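Local coordinates for protein chitosanase (Bacillus subtilis subsp. subtilis str. 168, PDB 7C6C) that hydrolyses internal beta-1,4 linkages between glucosamine units of chitosan as a secreted glycoside hydrolase of family 46, at residues E58-A63 with A101-F106; L73-R78 with S88-F93. All coordinates share one frame; numbering follows the deposited sequence.

Contact 1: E58-A63 with A101-F106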
loop_
_atom_site.group_PDB
_atom_site.type_symbol
_atom_site.label_atom_id
_atom_site.label_comp_id
_atom_site.label_asym_id
_atom_site.label_seq_id
_atom_site.Cartn_x
_atom_site.Cartn_y
_atom_site.Cartn_z
ATOM N N GLU A 58 0.630 0.533 -18.826
ATOM C CA GLU A 58 -0.472 0.544 -19.793
ATOM C C GLU A 58 -1.194 1.883 -19.785
ATOM O O GLU A 58 -1.487 2.455 -20.846
ATOM C CB GLU A 58 -1.482 -0.551 -19.447
ATOM C CG GLU A 58 -1.036 -1.973 -19.670
ATOM C CD GLU A 58 -1.971 -2.957 -18.972
ATOM O OE1 GLU A 58 -2.720 -2.530 -18.056
ATOM O OE2 GLU A 58 -1.959 -4.160 -19.311
ATOM N N VAL A 59 -1.523 2.380 -18.586
ATOM C CA VAL A 59 -2.261 3.638 -18.455
ATOM C C VAL A 59 -1.424 4.792 -18.989
ATOM O O VAL A 59 -1.903 5.643 -19.746
ATOM C CB VAL A 59 -2.689 3.854 -16.986
ATOM C CG1 VAL A 59 -3.163 5.297 -16.743
ATOM C CG2 VAL A 59 -3.765 2.861 -16.596
ATOM N N TYR A 60 -0.146 4.825 -18.609
ATOM C CA TYR A 60 0.756 5.856 -19.103
ATOM C C TYR A 60 0.869 5.801 -20.621
ATOM O O TYR A 60 0.866 6.842 -21.289
ATOM C CB TYR A 60 2.124 5.669 -18.441
ATOM C CG TYR A 60 3.197 6.631 -18.892
ATOM C CD1 TYR A 60 3.002 8.006 -18.842
ATOM C CD2 TYR A 60 4.415 6.159 -19.353
ATOM C CE1 TYR A 60 3.995 8.884 -19.250
ATOM C CE2 TYR A 60 5.416 7.026 -19.753
ATOM C CZ TYR A 60 5.200 8.384 -19.710
ATOM O OH TYR A 60 6.201 9.224 -20.135
ATOM N N THR A 61 0.930 4.591 -21.189
ATOM C CA THR A 61 1.095 4.443 -22.634
ATOM C C THR A 61 -0.159 4.870 -23.393
ATOM O O THR A 61 -0.061 5.444 -24.482
ATOM C CB THR A 61 1.543 3.016 -22.973
ATOM O OG1 THR A 61 2.816 2.781 -22.361
ATOM C CG2 THR A 61 1.682 2.809 -24.468
ATOM N N LYS A 62 -1.344 4.624 -22.830
ATOM C CA LYS A 62 -2.556 5.149 -23.448
ATOM C C LYS A 62 -2.537 6.675 -23.478
ATOM O O LYS A 62 -2.897 7.291 -24.488
ATOM C CB LYS A 62 -3.794 4.628 -22.718
ATOM C CG LYS A 62 -5.082 5.180 -23.291
ATOM C CD LYS A 62 -6.317 4.477 -22.757
ATOM C CE LYS A 62 -7.552 4.963 -23.509
ATOM N NZ LYS A 62 -8.791 4.322 -23.021
ATOM N N ALA A 63 -2.078 7.300 -22.391
ATOM C CA ALA A 63 -2.048 8.755 -22.312
ATOM C C ALA A 63 -0.926 9.344 -23.157
ATOM O O ALA A 63 -1.092 10.419 -23.747
ATOM C CB ALA A 63 -1.896 9.179 -20.852
ATOM N N ALA A 101 10.149 10.498 -12.454
ATOM C CA ALA A 101 9.672 10.765 -11.096
ATOM C C ALA A 101 8.854 12.044 -11.009
ATOM O O ALA A 101 7.894 12.121 -10.233
ATOM C CB ALA A 101 10.858 10.857 -10.138
ATOM N N ASN A 102 9.235 13.068 -11.772
ATOM C CA ASN A 102 8.593 14.374 -11.706
ATOM C C ASN A 102 7.763 14.681 -12.944
ATOM O O ASN A 102 7.358 15.833 -13.147
ATOM C CB ASN A 102 9.638 15.454 -11.430
ATOM C CG ASN A 102 10.296 15.256 -10.090
ATOM O OD1 ASN A 102 9.625 15.288 -9.063
ATOM N ND2 ASN A 102 11.599 15.001 -10.091
ATOM N N ASP A 103 7.473 13.672 -13.758
ATOM C CA ASP A 103 6.714 13.875 -14.978
ATOM C C ASP A 103 5.224 13.879 -14.663
ATOM O O ASP A 103 4.713 12.947 -14.036
ATOM C CB ASP A 103 7.032 12.754 -15.961
ATOM C CG ASP A 103 6.326 12.931 -17.269
ATOM O OD1 ASP A 103 6.767 13.770 -18.076
ATOM O OD2 ASP A 103 5.292 12.272 -17.469
ATOM N N LYS A 104 4.525 14.921 -15.108
ATOM C CA LYS A 104 3.115 15.077 -14.760
ATOM C C LYS A 104 2.280 13.884 -15.222
ATOM O O LYS A 104 1.475 13.344 -14.455
ATOM C CB LYS A 104 2.583 16.380 -15.357
ATOM C CG LYS A 104 1.110 16.617 -15.110
ATOM C CD LYS A 104 0.631 17.886 -15.807
ATOM C CE LYS A 104 -0.881 18.019 -15.735
ATOM N NZ LYS A 104 -1.340 19.261 -16.409
ATOM N N GLU A 105 2.459 13.450 -16.475
ATOM C CA GLU A 105 1.637 12.356 -16.989
ATOM C C GLU A 105 1.965 11.035 -16.301
ATOM O O GLU A 105 1.065 10.239 -16.013
ATOM C CB GLU A 105 1.792 12.229 -18.507
ATOM C CG GLU A 105 1.137 13.362 -19.304
ATOM C CD GLU A 105 -0.384 13.254 -19.411
ATOM O OE1 GLU A 105 -0.982 12.309 -18.852
ATOM O OE2 GLU A 105 -0.989 14.129 -20.067
ATOM N N PHE A 106 3.245 10.769 -16.031
ATOM C CA PHE A 106 3.579 9.514 -15.369
ATOM C C PHE A 106 3.035 9.484 -13.948
ATOM O O PHE A 106 2.521 8.454 -13.495
ATOM C CB PHE A 106 5.084 9.284 -15.372
ATOM C CG PHE A 106 5.469 7.874 -15.012
ATOM C CD1 PHE A 106 4.966 6.802 -15.744
ATOM C CD2 PHE A 106 6.334 7.605 -13.951
ATOM C CE1 PHE A 106 5.308 5.498 -15.424
ATOM C CE2 PHE A 106 6.684 6.298 -13.636
ATOM C CZ PHE A 106 6.170 5.249 -14.367
HETATM O O HOH W 1 5.443 11.774 -20.186
#

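Contact 2: L73-R78 with S88-F93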
loop_
_atom_site.group_PDB
_atom_site.type_symbol
_atom_site.label_atom_id
_atom_site.label_comp_id
_atom_site.label_asym_id
_atom_site.label_seq_id
_atom_site.Cartn_x
_atom_site.Cartn_y
_atom_site.Cartn_z
ATOM N N LEU A 73 6.502 -3.235 -22.223
ATOM C CA LEU A 73 5.193 -3.872 -22.067
ATOM C C LEU A 73 5.207 -5.372 -22.325
ATOM O O LEU A 73 4.587 -6.109 -21.541
ATOM C CB LEU A 73 4.130 -3.158 -22.910
ATOM C CG LEU A 73 3.626 -1.838 -22.331
ATOM C CD1 LEU A 73 2.802 -1.078 -23.351
ATOM C CD2 LEU A 73 2.814 -2.084 -21.067
ATOM N N PRO A 74 5.846 -5.895 -23.378
ATOM C CA PRO A 74 5.792 -7.356 -23.575
ATOM C C PRO A 74 6.369 -8.131 -22.404
ATOM O O PRO A 74 5.776 -9.126 -21.965
ATOM C CB PRO A 74 6.565 -7.566 -24.885
ATOM C CG PRO A 74 6.380 -6.267 -25.632
ATOM C CD PRO A 74 6.427 -5.209 -24.550
ATOM N N GLU A 75 7.507 -7.686 -21.861
ATOM C CA GLU A 75 8.077 -8.379 -20.715
ATOM C C GLU A 75 7.229 -8.171 -19.463
ATOM O O GLU A 75 6.990 -9.120 -18.708
ATOM C CB GLU A 75 9.520 -7.937 -20.478
ATOM C CG GLU A 75 10.185 -8.593 -19.272
ATOM C CD GLU A 75 10.413 -10.095 -19.420
ATOM O OE1 GLU A 75 10.240 -10.658 -20.524
ATOM O OE2 GLU A 75 10.799 -10.720 -18.416
ATOM N N LEU A 76 6.761 -6.943 -19.214
ATOM C CA LEU A 76 5.896 -6.722 -18.060
ATOM C C LEU A 76 4.653 -7.597 -18.141
ATOM O O LEU A 76 4.175 -8.116 -17.125
ATOM C CB LEU A 76 5.502 -5.252 -17.960
ATOM C CG LEU A 76 6.648 -4.296 -17.634
ATOM C CD1 LEU A 76 6.197 -2.865 -17.883
ATOM C CD2 LEU A 76 7.134 -4.471 -16.179
ATOM N N ARG A 77 4.110 -7.773 -19.347
ATOM C CA ARG A 77 2.933 -8.617 -19.518
ATOM C C ARG A 77 3.252 -10.074 -19.197
ATOM O O ARG A 77 2.487 -10.754 -18.495
ATOM C CB ARG A 77 2.399 -8.463 -20.942
ATOM C CG ARG A 77 1.009 -9.022 -21.133
ATOM C CD ARG A 77 0.589 -9.044 -22.605
ATOM N NE ARG A 77 0.843 -7.769 -23.272
ATOM C CZ ARG A 77 0.069 -6.696 -23.146
ATOM N NH1 ARG A 77 -1.029 -6.744 -22.395
ATOM N NH2 ARG A 77 0.394 -5.569 -23.782
ATOM N N ARG A 78 4.384 -10.572 -19.698
ATOM C CA ARG A 78 4.778 -11.945 -19.402
ATOM C C ARG A 78 5.042 -12.143 -17.914
ATOM O O ARG A 78 4.689 -13.181 -17.348
ATOM C CB ARG A 78 6.034 -12.291 -20.194
ATOM C CG ARG A 78 6.594 -13.660 -19.880
ATOM C CD ARG A 78 7.508 -14.169 -20.978
ATOM N NE ARG A 78 8.675 -13.319 -21.176
ATOM C CZ ARG A 78 9.719 -13.670 -21.921
ATOM N NH1 ARG A 78 9.729 -14.855 -22.517
ATOM N NH2 ARG A 78 10.754 -12.849 -22.060
ATOM N N SER A 88 15.656 -9.939 -14.976
ATOM C CA SER A 88 16.809 -9.999 -15.862
ATOM C C SER A 88 16.495 -9.540 -17.283
ATOM O O SER A 88 17.428 -9.277 -18.048
ATOM C CB SER A 88 17.381 -11.417 -15.879
ATOM O OG SER A 88 16.512 -12.317 -16.548
ATOM N N ASN A 89 15.219 -9.449 -17.662
ATOM C CA ASN A 89 14.834 -8.974 -18.985
ATOM C C ASN A 89 14.212 -7.585 -18.929
ATOM O O ASN A 89 13.389 -7.238 -19.780
ATOM C CB ASN A 89 13.869 -9.936 -19.679
ATOM C CG ASN A 89 14.495 -11.256 -20.025
ATOM O OD1 ASN A 89 15.579 -11.313 -20.600
ATOM N ND2 ASN A 89 13.793 -12.336 -19.711
ATOM N N LEU A 90 14.591 -6.786 -17.935
ATOM C CA LEU A 90 14.104 -5.425 -17.762
ATOM C C LEU A 90 15.256 -4.422 -17.732
ATOM O O LEU A 90 15.210 -3.425 -17.014
ATOM C CB LEU A 90 13.233 -5.299 -16.514
ATOM C CG LEU A 90 11.853 -5.960 -16.577
ATOM C CD1 LEU A 90 11.181 -5.876 -15.217
ATOM C CD2 LEU A 90 10.972 -5.355 -17.667
ATOM N N LYS A 91 16.293 -4.653 -18.532
ATOM C CA LYS A 91 17.431 -3.746 -18.537
ATOM C C LYS A 91 16.993 -2.334 -18.900
ATOM O O LYS A 91 16.301 -2.119 -19.899
ATOM C CB LYS A 91 18.487 -4.227 -19.532
ATOM C CG LYS A 91 19.738 -3.350 -19.566
ATOM C CD LYS A 91 20.813 -3.933 -20.473
ATOM C CE LYS A 91 20.336 -4.035 -21.907
ATOM N NZ LYS A 91 19.702 -2.767 -22.372
ATOM N N GLY A 92 17.396 -1.367 -18.079
ATOM C CA GLY A 92 17.043 0.019 -18.291
ATOM C C GLY A 92 15.715 0.439 -17.699
ATOM O O GLY A 92 15.448 1.644 -17.613
ATOM N N PHE A 93 14.879 -0.512 -17.279
ATOM C CA PHE A 93 13.546 -0.171 -16.789
ATOM C C PHE A 93 13.609 0.671 -15.516
ATOM O O PHE A 93 12.901 1.674 -15.388
ATOM C CB PHE A 93 12.763 -1.464 -16.563
ATOM C CG PHE A 93 11.445 -1.285 -15.871
ATOM C CD1 PHE A 93 10.314 -0.898 -16.577
ATOM C CD2 PHE A 93 11.320 -1.559 -14.515
ATOM C CE1 PHE A 93 9.090 -0.765 -15.925
ATOM C CE2 PHE A 93 10.113 -1.423 -13.868
ATOM C CZ PHE A 93 9.002 -1.028 -14.570
HETATM O O HOH W 2 12.544 -9.721 -16.480
#

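Contact 1: E58-A63 with A101-F106
Asp103, the first residue of 101-106 to meet 58-63, crosses Tyr60 at about a right angle, its carboxylate turned 78° from the ring plane. OD2 lies 4.0 Å from Tyr60 CE1, and water 1 completes the link: it lies in the plane of the tyrosine ring at the edge, 2.7 Å from Tyr60 OH, and donates to Asp103 OD2. Asp103 is also the N-cap of helix 104-128; CG stands anti to the backbone N (chi1 -178°), which brings OD2 back over the first turn, where its anti lone pair accepts a hydrogen bond from Phe106 N. One carboxylate oxygen thus serves both the helix start and the bridging water, and the partial positive charge of the helix end would probably favour its ionised form. The arrangement joins two helices of the alpha-helical family 46 fold, a member of the lysozyme clan, with the N-terminal turn of 104-128 set against the last turns of 52-63. Glu105 approaches the tyrosine at its edge through CB, while its chain, bent at chi2, carries OE1 to 3.8 Å from Ala63 CB, where both residues are exposed. Phe106 closes the contact with a T-shaped stack: its edge points at the face of Tyr60, CD1 lying 3.6 Å from Tyr60 CG, with centroids 5.0 Å apart and planes at 73°. Trp97 makes a further edge-to-face pair with Phe106, and Leu100 touches both side chains.

Contact 2: L73-R78 with S88-F93
Helix 73-82 and the irregular segment 88-93 that leads into helix 93-99 come closest at Glu75 and Asn89, whose CA atoms are 7.0 Å apart. This is a helix-loop-helix connection of the family 46 fold: the chain leaves the first helix, doubles back along it, and starts the next at Gly92, the N-cap, whose positive phi of 86° suits glycine. Glu75 bends at chi2 (67°), which lays its CG against Leu90 CD2 at 3.7 Å and sets the carboxylate beside Asn89, where OE2 comes within 3.4 Å of CB. The carboxylate and amide planes stand 78° apart. Deeper in, the end of Leu76 meets the ring of Phe93, with CD1 4.1 Å from CE1, and CD2 also touches Leu90 CD2. Tyr72 backs this apolar patch, pairing edge-to-face with Phe93 and touching Leu90. At the surface, Arg78 forms a salt bridge with Glu75 of the same helix, side-on, NE and NH2 both donating to OE1; NH2 makes the shorter bond, 2.7 Å, along the syn lone pair, whereas NE meets the oxygen from above the carboxylate plane. The other oxygen, OE2, accepts a hydrogen bond from water 2, which in turn accepts from Asn89 N at 2.9 Å.

Overall arrangement
The two contacts lie on the same side of the chain's centre, with their own centres about 17 Å apart, and contact 2 falls entirely within the part of the chain that separates the two segments of contact 1. Consecutive helices 52-63 and 73-82 connect them: Leu73 packs its methyls against the earlier helix, CD1 lying 4.0 Å from Thr61 OG1 and CD2 4.1 Å from Glu58 N, while Leu76 reaches Val57. Beyond contact 2, helix 93-99 brings Trp97 to Phe106 of contact 1. Both are remote from the malate pocket around Arg232 and from the probable catalytic residues Glu19 and Asp35.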